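Local coordinates for protein malonyl-CoA decarboxylase (Rhodopseudomonas palustris, PDB 4KSA) that probably catalyses the decarboxylation of malonyl-CoA to acetyl-CoA and carbon dioxide, at residues H162-T165 with S166-N169; R177-W180 with T181-A184; D102-A105 with E106-G109; R192-Q195 with V196-I199; D201-D204 with L205-R208. One frame throughout, in Å; residues are numbered along the deposited sequence.

The five contacts are local, each within eight consecutive residues, and they follow one another along the chain without nesting or crossing. Contact 3 comes first, where the loop after helix 89-101 turns into helix 105-115. Contact 1 follows at the C-terminal end of helix 154-167, about 28 Å away between centres; both touch the second subunit. Contact 2 then closes the turn from strand 174-178 to helix 184-193, contact 4 lies where that helix runs out, and contact 5 forms the start of helix 202-209. Contact 5 touches both contact 2 and contact 4, which do not touch each other: Trp-180 packs on Leu-205 and Arg-206, and Ile-199 on Leu-205, joining strand, loops and helices.

Contact 1. Residues H162-T165 with S166-N169; sequences HLFT and SWFN. With MG (magnesium ion), chain E.
Trp-167 N bonds to Leu-163 O (2.8 Å) and Phe-168 N to Phe-164 O (2.7 Å), successive i to i+4 bonds at the end of helix 154-167. Phe-168 then leaves the helix as the centre of an inverse gamma turn. CB of Leu-163 makes a CH-pi contact over the six-membered ring of Trp-167, 4.2 Å from its centroid, and Leu-163 O stands over the same indole face. Further along the indole, CZ3 comes to the edge of the Phe-164 ring, 3.8 Å from its CE2, the two planes oblique at 43°. Phe-168 meets Phe-164 in a T-shaped pair, its edge toward the Phe-164 face at 75° and the centroids 5.9 Å apart. Leu-136 and Val-137 of helix 132-146 also touch Phe-164, and Ile-123 of helix 118-126 touches both Leu-163 and Trp-167. His-162 turns away from this aromatic cluster, chi1 179° placing its CG opposite the backbone N, and its NE2 binds the magnesium ion at 2.5 Å. His-162 of the second subunit ligates the same ion, and the two Ser-166 OG atoms bond across the interface: a helix end that combines an aromatic cluster with an intersubunit metal site.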
# COMPACT_ATOMS: atom_id res chain seq x y z
N HIS A 162 4.02 18.95 27.62
CA HIS A 162 2.97 18.05 28.06
C HIS A 162 2.12 17.58 26.88
O HIS A 162 1.79 16.41 26.78
CB HIS A 162 2.08 18.73 29.11
CG HIS A 162 0.95 17.85 29.59
ND1 HIS A 162 1.16 16.70 30.32
CD2 HIS A 162 -0.39 17.95 29.41
CE1 HIS A 162 -0.00 16.12 30.57
NE2 HIS A 162 -0.95 16.86 30.03
N LEU A 163 1.78 18.50 25.98
CA LEU A 163 0.95 18.13 24.82
C LEU A 163 1.73 17.36 23.75
O LEU A 163 1.25 16.31 23.29
CB LEU A 163 0.29 19.38 24.23
CG LEU A 163 -0.59 20.14 25.24
CD1 LEU A 163 -0.93 21.53 24.72
CD2 LEU A 163 -1.85 19.34 25.52
N PHE A 164 2.91 17.85 23.37
CA PHE A 164 3.77 17.19 22.37
C PHE A 164 4.06 15.76 22.80
O PHE A 164 4.06 14.83 21.97
CB PHE A 164 5.12 17.91 22.21
CG PHE A 164 5.07 19.14 21.36
CD1 PHE A 164 6.25 19.75 20.97
CD2 PHE A 164 3.85 19.70 20.98
CE1 PHE A 164 6.24 20.92 20.20
CE2 PHE A 164 3.81 20.87 20.22
CZ PHE A 164 5.01 21.48 19.83
N THR A 165 4.34 15.58 24.08
CA THR A 165 4.62 14.26 24.60
C THR A 165 3.45 13.33 24.32
O THR A 165 3.64 12.20 23.86
CB THR A 165 4.89 14.30 26.11
OG1 THR A 165 6.18 14.89 26.34
CG2 THR A 165 4.85 12.91 26.71
N SER A 166 2.24 13.82 24.57
CA SER A 166 1.07 13.00 24.33
C SER A 166 0.80 12.80 22.85
O SER A 166 0.27 11.76 22.45
CB SER A 166 -0.15 13.61 24.99
OG SER A 166 -1.24 12.73 24.85
N TRP A 167 1.15 13.78 22.02
CA TRP A 167 0.90 13.65 20.59
C TRP A 167 1.92 12.78 19.87
O TRP A 167 1.56 11.98 19.01
CB TRP A 167 0.87 15.01 19.90
CG TRP A 167 -0.12 15.95 20.44
CD1 TRP A 167 -1.14 15.67 21.29
CD2 TRP A 167 -0.16 17.36 20.20
NE1 TRP A 167 -1.82 16.82 21.60
CE2 TRP A 167 -1.24 17.87 20.94
CE3 TRP A 167 0.61 18.23 19.41
CZ2 TRP A 167 -1.56 19.23 20.94
CZ3 TRP A 167 0.29 19.58 19.41
CH2 TRP A 167 -0.79 20.07 20.17
N PHE A 168 3.20 12.97 20.18
CA PHE A 168 4.21 12.18 19.51
C PHE A 168 4.49 10.89 20.24
O PHE A 168 5.59 10.69 20.74
CB PHE A 168 5.51 12.96 19.34
CG PHE A 168 5.40 14.14 18.42
CD1 PHE A 168 5.04 15.39 18.90
CD2 PHE A 168 5.66 14.01 17.06
CE1 PHE A 168 4.93 16.48 18.05
CE2 PHE A 168 5.56 15.10 16.20
CZ PHE A 168 5.19 16.33 16.70
N ASN A 169 3.48 10.03 20.31
CA ASN A 169 3.62 8.73 20.96
C ASN A 169 4.61 7.85 20.19
O ASN A 169 4.54 7.75 18.97
CB ASN A 169 2.26 8.02 21.02
CG ASN A 169 1.66 7.76 19.63
OD1 ASN A 169 0.88 6.82 19.45
ND2 ASN A 169 2.01 8.60 18.65
MG MG E . -3.28 16.49 30.72

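Contact 2. Residues R177-W180 with T181-A184; sequences RIDW and TTPA
A type I beta turn from Asp-179 to Thr-182 carries the chain off strand 174-178, outermost within this chain's sheet, toward helix 184-193. Thr-182 N closes it onto Asp-179 O at 2.9 Å, the donor standing 57° above the carbonyl plane. A second bond runs the other way between the same two residues, Asp-179 N giving its hydrogen to Thr-182 OG1 (3.2 Å, 162°), pinning both ends of the turn. Thr-182 OG1 rests against Ile-178 CA at 3.4 Å. The Asp-179 side chain adds an Asx turn: chi1 of 56° swings CG in between the backbone N and the carbonyl carbon, which carries OD1 over the following peptide to accept from Thr-181 N. The same OD1 takes a hydrogen from Thr-181 OG1 at 2.7 Å, on its syn lone pair. Two donors of one residue therefore grip a single carboxylate oxygen and fix the rotation of the group. The other oxygen, OD2, is 3.3 Å from Arg-177 NE, a salt bridge of charges alone because it lies well out of the guanidinium plane. Trp-180 directs CB away from residues 181-184 and bonds through NE1 to Glu-188 of the third subunit, whose Asn-185 packs on Thr-181.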
# COMPACT_ATOMS: atom_id res chain seq x y z
N ARG A 177 14.28 3.57 5.45
CA ARG A 177 15.61 3.74 4.92
C ARG A 177 15.48 4.93 4.01
O ARG A 177 14.43 5.13 3.40
CB ARG A 177 16.07 2.53 4.13
CG ARG A 177 17.33 2.82 3.36
CD ARG A 177 17.93 1.61 2.71
NE ARG A 177 18.94 2.04 1.75
CZ ARG A 177 19.68 1.23 1.01
NH1 ARG A 177 19.53 -0.09 1.11
NH2 ARG A 177 20.57 1.75 0.16
N ILE A 178 16.52 5.74 3.93
CA ILE A 178 16.50 6.91 3.08
C ILE A 178 17.53 6.71 1.98
O ILE A 178 18.72 6.52 2.23
CB ILE A 178 16.81 8.18 3.90
CG1 ILE A 178 15.69 8.38 4.93
CG2 ILE A 178 16.99 9.37 2.99
CD1 ILE A 178 15.83 9.60 5.76
N ASP A 179 17.05 6.73 0.74
CA ASP A 179 17.92 6.55 -0.39
C ASP A 179 17.32 7.24 -1.60
O ASP A 179 16.40 8.05 -1.46
CB ASP A 179 18.12 5.05 -0.66
CG ASP A 179 16.81 4.31 -0.87
OD1 ASP A 179 16.03 4.76 -1.73
OD2 ASP A 179 16.57 3.29 -0.19
N TRP A 180 17.87 6.92 -2.77
CA TRP A 180 17.45 7.50 -4.03
C TRP A 180 16.01 7.13 -4.42
O TRP A 180 15.42 7.76 -5.31
CB TRP A 180 18.42 7.10 -5.15
CG TRP A 180 18.45 8.07 -6.28
CD1 TRP A 180 18.27 7.80 -7.61
CD2 TRP A 180 18.64 9.49 -6.19
NE1 TRP A 180 18.33 8.96 -8.35
CE2 TRP A 180 18.56 10.01 -7.50
CE3 TRP A 180 18.87 10.37 -5.12
CZ2 TRP A 180 18.70 11.38 -7.77
CZ3 TRP A 180 19.01 11.72 -5.39
CH2 TRP A 180 18.93 12.21 -6.71
N THR A 181 15.45 6.11 -3.78
CA THR A 181 14.07 5.77 -4.09
C THR A 181 13.14 6.49 -3.14
O THR A 181 11.92 6.31 -3.21
CB THR A 181 13.75 4.28 -3.99
OG1 THR A 181 13.62 3.91 -2.62
CG2 THR A 181 14.81 3.48 -4.65
N THR A 182 13.72 7.28 -2.24
CA THR A 182 12.91 8.05 -1.29
C THR A 182 12.31 9.22 -2.06
O THR A 182 12.91 9.70 -3.02
CB THR A 182 13.78 8.58 -0.10
OG1 THR A 182 13.94 7.54 0.88
CG2 THR A 182 13.14 9.82 0.55
N PRO A 183 11.10 9.67 -1.67
CA PRO A 183 10.46 10.80 -2.36
C PRO A 183 11.32 12.07 -2.33
O PRO A 183 11.89 12.42 -1.31
CB PRO A 183 9.15 10.98 -1.58
CG PRO A 183 8.83 9.59 -1.17
CD PRO A 183 10.16 9.03 -0.73
N ALA A 184 11.41 12.75 -3.47
CA ALA A 184 12.18 13.98 -3.59
C ALA A 184 11.88 15.00 -2.48
O ALA A 184 12.81 15.54 -1.86
CB ALA A 184 11.92 14.62 -4.93

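Contact 3. Residues D102-A105 with E106-G109; sequences DASA and EATG
Thr-108 N to Ser-104 O (3.0 Å, 152°) is the first i to i+4 backbone bond here, and Gly-109 N to Ala-105 O, at 3.0 Å, is the next. Ser-104 O is reached by a second amide as well, Ala-107 N, in a weaker bond bent to 128°. Ahead of these, Ser-104 N bonds back to Asp-102 O at 2.7 Å, which makes Ala-103 the centre of an inverse gamma turn, the tight step by which the chain coming from helix 89-101 changes direction into helix 105-115.

Side-chain bonds come from two hydroxyls. Ser-104 is the N-cap residue of helix 105-115: with chi1 at 58° its OG lies between the backbone N and the carbonyl carbon, facing the first turn, and accepts weakly from Ala-107 N at 3.2 Å. Thr-108 has a similar first torsion, and its OG1 folds back to give a weak bond to Ala-105 O, 3.3 Å away. Ala-105 O thus serves both the amide of Gly-109 and this hydroxyl.

Within the two segments the packing is slight. Ala-107 CB points toward the cap, against Ser-104 O and OG, with Asp-102 O at 3.6 Å. Phe-99 of the preceding helix touches both Ala-107 and Thr-108. On the subunit interface, Ala-105 meets His-155 of the second subunit, and Thr-108 meets Pro-87 of the same neighbour.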
# COMPACT_ATOMS: atom_id res chain seq x y z
N ASP A 102 -11.66 20.60 52.99
CA ASP A 102 -12.05 19.20 52.94
C ASP A 102 -11.49 18.64 51.63
O ASP A 102 -11.99 18.98 50.55
CB ASP A 102 -13.58 19.10 52.95
CG ASP A 102 -14.08 17.66 52.89
OD1 ASP A 102 -15.23 17.47 52.37
OD2 ASP A 102 -13.36 16.74 53.36
N ALA A 103 -10.47 17.80 51.74
CA ALA A 103 -9.84 17.20 50.57
C ALA A 103 -10.70 16.10 49.93
O ALA A 103 -10.35 14.92 49.95
CB ALA A 103 -8.47 16.64 50.95
N SER A 104 -11.84 16.51 49.36
CA SER A 104 -12.75 15.58 48.73
C SER A 104 -12.34 15.29 47.28
O SER A 104 -11.53 16.03 46.70
CB SER A 104 -14.14 16.16 48.73
OG SER A 104 -14.15 17.40 48.06
N ALA A 105 -12.90 14.24 46.70
CA ALA A 105 -12.58 13.88 45.33
C ALA A 105 -12.98 15.01 44.38
O ALA A 105 -12.31 15.28 43.38
CB ALA A 105 -13.30 12.59 44.95
N GLU A 106 -14.08 15.68 44.71
CA GLU A 106 -14.56 16.77 43.88
C GLU A 106 -13.62 17.97 44.03
O GLU A 106 -13.51 18.82 43.14
CB GLU A 106 -15.96 17.16 44.32
CG GLU A 106 -16.81 17.82 43.25
CD GLU A 106 -17.86 18.75 43.84
OE1 GLU A 106 -18.79 19.15 43.10
OE2 GLU A 106 -17.74 19.09 45.03
N ALA A 107 -12.94 18.01 45.17
CA ALA A 107 -12.03 19.11 45.48
C ALA A 107 -10.73 19.00 44.73
O ALA A 107 -10.21 20.01 44.24
CB ALA A 107 -11.76 19.16 46.99
N THR A 108 -10.19 17.79 44.64
CA THR A 108 -8.93 17.59 43.95
C THR A 108 -9.20 17.55 42.45
O THR A 108 -8.30 17.79 41.65
CB THR A 108 -8.23 16.29 44.38
OG1 THR A 108 -9.03 15.17 44.00
CG2 THR A 108 -8.03 16.26 45.88
N GLY A 109 -10.44 17.26 42.09
CA GLY A 109 -10.79 17.23 40.68
C GLY A 109 -10.78 18.65 40.16
O GLY A 109 -10.23 18.93 39.10

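Contact 4. Residues R192-Q195 with V196-I199; sequences RYEQ and VHTI
The Glu-194 carboxylate comes up to the edge of the His-197 ring, OE1 lying near the ring plane at 3.2 Å from CD2. The planes of the two flat groups are 25° apart. OE1 is also close to the root of the same side chain, 3.1 Å from His-197 CB, and to a methyl of Val-196, CG2 at 3.5 Å. A second flat group, the Gln-195 amide, turns the other way: its NE2 gives a hydrogen bond to Tyr-193 O (2.6 Å), approaching from 45° above the carbonyl plane, and so folds the side chain back over the helix end. Glu-194 CG, anti to the backbone N, lies 3.7 Å from Ile-199 CD1, the two side chains crossing at about a right angle; the bend at chi2 (62°) then turns the carboxylate toward His-197. Glu-194 is the first residue after helix 184-193 to leave helical geometry, and the loop that follows packs Val-196 on strands 230-237 and 262-270. His-197 NE2 is bonded to Tyr-266 OH. Toward Glu-194, then, His-197 offers carbon rather than nitrogen: its side-chain atoms nearest OE1 are CB and CD2. The nearness of Glu-233 may raise the affinity of Glu-194 for a proton, an effect that Arg-208, paired with Glu-233 and weakly with Glu-194, would partly offset.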
# COMPACT_ATOMS: atom_id res chain seq x y z
N ARG A 192 19.03 19.61 3.68
CA ARG A 192 19.20 20.71 4.62
C ARG A 192 19.61 20.22 6.01
O ARG A 192 20.31 20.92 6.73
CB ARG A 192 17.91 21.52 4.70
CG ARG A 192 17.95 22.64 5.71
CD ARG A 192 16.70 23.52 5.64
NE ARG A 192 15.46 22.76 5.82
CZ ARG A 192 14.78 22.18 4.83
NH1 ARG A 192 13.66 21.52 5.09
NH2 ARG A 192 15.22 22.27 3.58
N TYR A 193 19.18 19.01 6.36
CA TYR A 193 19.47 18.40 7.66
C TYR A 193 20.78 17.59 7.69
O TYR A 193 21.16 17.07 8.75
CB TYR A 193 18.34 17.44 8.07
CG TYR A 193 16.93 18.00 8.07
CD1 TYR A 193 15.84 17.13 8.14
CD2 TYR A 193 16.69 19.37 7.99
CE1 TYR A 193 14.54 17.61 8.14
CE2 TYR A 193 15.38 19.86 7.98
CZ TYR A 193 14.32 18.98 8.06
OH TYR A 193 13.02 19.46 8.06
N GLU A 194 21.45 17.44 6.55
CA GLU A 194 22.69 16.67 6.51
C GLU A 194 23.74 17.25 7.46
O GLU A 194 24.03 18.45 7.40
CB GLU A 194 23.25 16.63 5.07
CG GLU A 194 24.59 15.89 4.94
CD GLU A 194 24.51 14.42 5.31
OE1 GLU A 194 25.57 13.82 5.62
OE2 GLU A 194 23.40 13.84 5.28
N GLN A 195 24.29 16.39 8.31
CA GLN A 195 25.31 16.78 9.30
C GLN A 195 26.75 16.66 8.80
O GLN A 195 27.36 17.64 8.39
CB GLN A 195 25.14 15.94 10.57
CG GLN A 195 23.79 16.11 11.23
CD GLN A 195 23.43 17.57 11.46
OE1 GLN A 195 24.16 18.31 12.13
NE2 GLN A 195 22.31 18.00 10.90
N VAL A 196 27.29 15.45 8.85
CA VAL A 196 28.65 15.20 8.38
C VAL A 196 28.85 15.69 6.94
O VAL A 196 29.23 16.84 6.71
CB VAL A 196 29.01 13.70 8.45
CG1 VAL A 196 29.59 13.36 9.82
CG2 VAL A 196 27.76 12.87 8.19
N HIS A 197 28.58 14.81 5.98
CA HIS A 197 28.75 15.11 4.56
C HIS A 197 28.31 16.51 4.13
O HIS A 197 27.45 17.13 4.77
CB HIS A 197 27.99 14.07 3.72
CG HIS A 197 28.40 12.66 4.01
ND1 HIS A 197 29.67 12.19 3.76
CD2 HIS A 197 27.70 11.63 4.53
CE1 HIS A 197 29.74 10.92 4.13
NE2 HIS A 197 28.56 10.56 4.60
N THR A 198 28.92 17.00 3.05
CA THR A 198 28.61 18.32 2.51
C THR A 198 27.70 18.14 1.30
O THR A 198 28.01 17.37 0.39
CB THR A 198 29.89 19.07 2.04
OG1 THR A 198 30.80 19.21 3.14
CG2 THR A 198 29.54 20.45 1.50
N ILE A 199 26.58 18.85 1.28
CA ILE A 199 25.65 18.72 0.16
C ILE A 199 25.10 20.05 -0.35
O ILE A 199 24.64 20.89 0.44
CB ILE A 199 24.49 17.75 0.53
CG1 ILE A 199 25.06 16.36 0.86
CG2 ILE A 199 23.50 17.63 -0.62
CD1 ILE A 199 24.05 15.36 1.36

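Contact 5. Residues D201-D204 with L205-R208; sequences DWDD and LRAR
Arg-206 N bonds to Trp-202 O (2.8 Å, 162°) and Arg-208 N to Asp-204 O, i to i+4 bonds that establish the first turns of helix 202-209. Asp-201 is the N-cap, its OD1 accepting from Asp-203 N at 2.7 Å on the anti side of the carboxylate, but tilted out of the carboxylate plane. Asp-203 and Arg-206 stand one turn apart and form a long salt bridge, OD2 to NH1 3.8 Å; the carboxylate and guanidinium planes are 52° apart and no N-H points at the oxygen, so only charge acts. Arg-206 bends at chi3 (67°), and its NE makes the stronger pair with Glu-188 of the third subunit. Asp-204 OD2 reaches back in a weak bond to His-200 N, ahead of the cap. Arg-208 sends its chain off the helix to a salt bridge between NH1 and Glu-233, on strand 230-237. Trp-202 and Leu-205 both press on Leu-187 and Ile-191 of helix 184-193, and Trp-202 also stacks on Trp-202 of the third subunit; on the side of strand 214-220, Arg-208 lies against Cys-216.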
# COMPACT_ATOMS: atom_id res chain seq x y z
N ASP A 201 23.54 20.61 -4.36
CA ASP A 201 22.35 20.30 -5.14
C ASP A 201 22.05 18.80 -5.04
O ASP A 201 22.46 18.14 -4.08
CB ASP A 201 22.49 20.72 -6.61
CG ASP A 201 23.71 20.13 -7.29
OD1 ASP A 201 24.07 18.97 -7.00
OD2 ASP A 201 24.31 20.82 -8.15
N TRP A 202 21.34 18.27 -6.02
CA TRP A 202 20.99 16.86 -6.00
C TRP A 202 22.12 15.90 -6.38
O TRP A 202 22.08 14.72 -6.02
CB TRP A 202 19.76 16.64 -6.88
CG TRP A 202 18.58 17.38 -6.34
CD1 TRP A 202 18.29 18.70 -6.50
CD2 TRP A 202 17.56 16.84 -5.49
NE1 TRP A 202 17.16 19.03 -5.80
CE2 TRP A 202 16.69 17.91 -5.17
CE3 TRP A 202 17.29 15.57 -4.97
CZ2 TRP A 202 15.57 17.74 -4.34
CZ3 TRP A 202 16.18 15.40 -4.15
CH2 TRP A 202 15.33 16.49 -3.85
N ASP A 203 23.12 16.40 -7.08
CA ASP A 203 24.26 15.59 -7.48
C ASP A 203 25.04 15.16 -6.24
O ASP A 203 25.61 14.07 -6.19
CB ASP A 203 25.17 16.39 -8.42
CG ASP A 203 24.45 16.81 -9.69
OD1 ASP A 203 24.87 17.83 -10.30
OD2 ASP A 203 23.48 16.13 -10.08
N ASP A 204 25.06 16.04 -5.24
CA ASP A 204 25.76 15.78 -3.98
C ASP A 204 25.01 14.71 -3.20
O ASP A 204 25.58 13.70 -2.80
CB ASP A 204 25.82 17.05 -3.14
CG ASP A 204 26.62 18.14 -3.78
OD1 ASP A 204 26.42 18.39 -4.99
OD2 ASP A 204 27.44 18.76 -3.08
N LEU A 205 23.72 14.96 -2.98
CA LEU A 205 22.86 14.05 -2.24
C LEU A 205 22.85 12.68 -2.92
O LEU A 205 23.08 11.66 -2.26
CB LEU A 205 21.44 14.65 -2.16
CG LEU A 205 20.40 14.18 -1.12
CD1 LEU A 205 19.78 12.87 -1.54
CD2 LEU A 205 21.04 14.07 0.25
N ARG A 206 22.61 12.66 -4.23
CA ARG A 206 22.59 11.39 -4.96
C ARG A 206 23.94 10.71 -4.82
O ARG A 206 24.02 9.49 -4.63
CB ARG A 206 22.28 11.61 -6.45
CG ARG A 206 22.61 10.37 -7.29
CD ARG A 206 21.79 10.25 -8.58
NE ARG A 206 22.08 11.28 -9.58
CZ ARG A 206 23.26 11.46 -10.16
NH1 ARG A 206 23.42 12.42 -11.07
NH2 ARG A 206 24.30 10.70 -9.81
N ALA A 207 25.01 11.51 -4.90
CA ALA A 207 26.36 11.00 -4.76
C ALA A 207 26.54 10.47 -3.34
O ALA A 207 26.90 9.31 -3.14
CB ALA A 207 27.36 12.11 -5.04
N ARG A 208 26.27 11.33 -2.35
CA ARG A 208 26.40 10.95 -0.95
C ARG A 208 25.60 9.71 -0.57
O ARG A 208 25.95 9.04 0.40
CB ARG A 208 26.01 12.14 -0.06
CG ARG A 208 25.85 11.83 1.43
CD ARG A 208 24.44 11.33 1.74
NE ARG A 208 24.25 10.91 3.12
CZ ARG A 208 24.83 9.84 3.67
NH1 ARG A 208 24.59 9.53 4.94
NH2 ARG A 208 25.65 9.09 2.95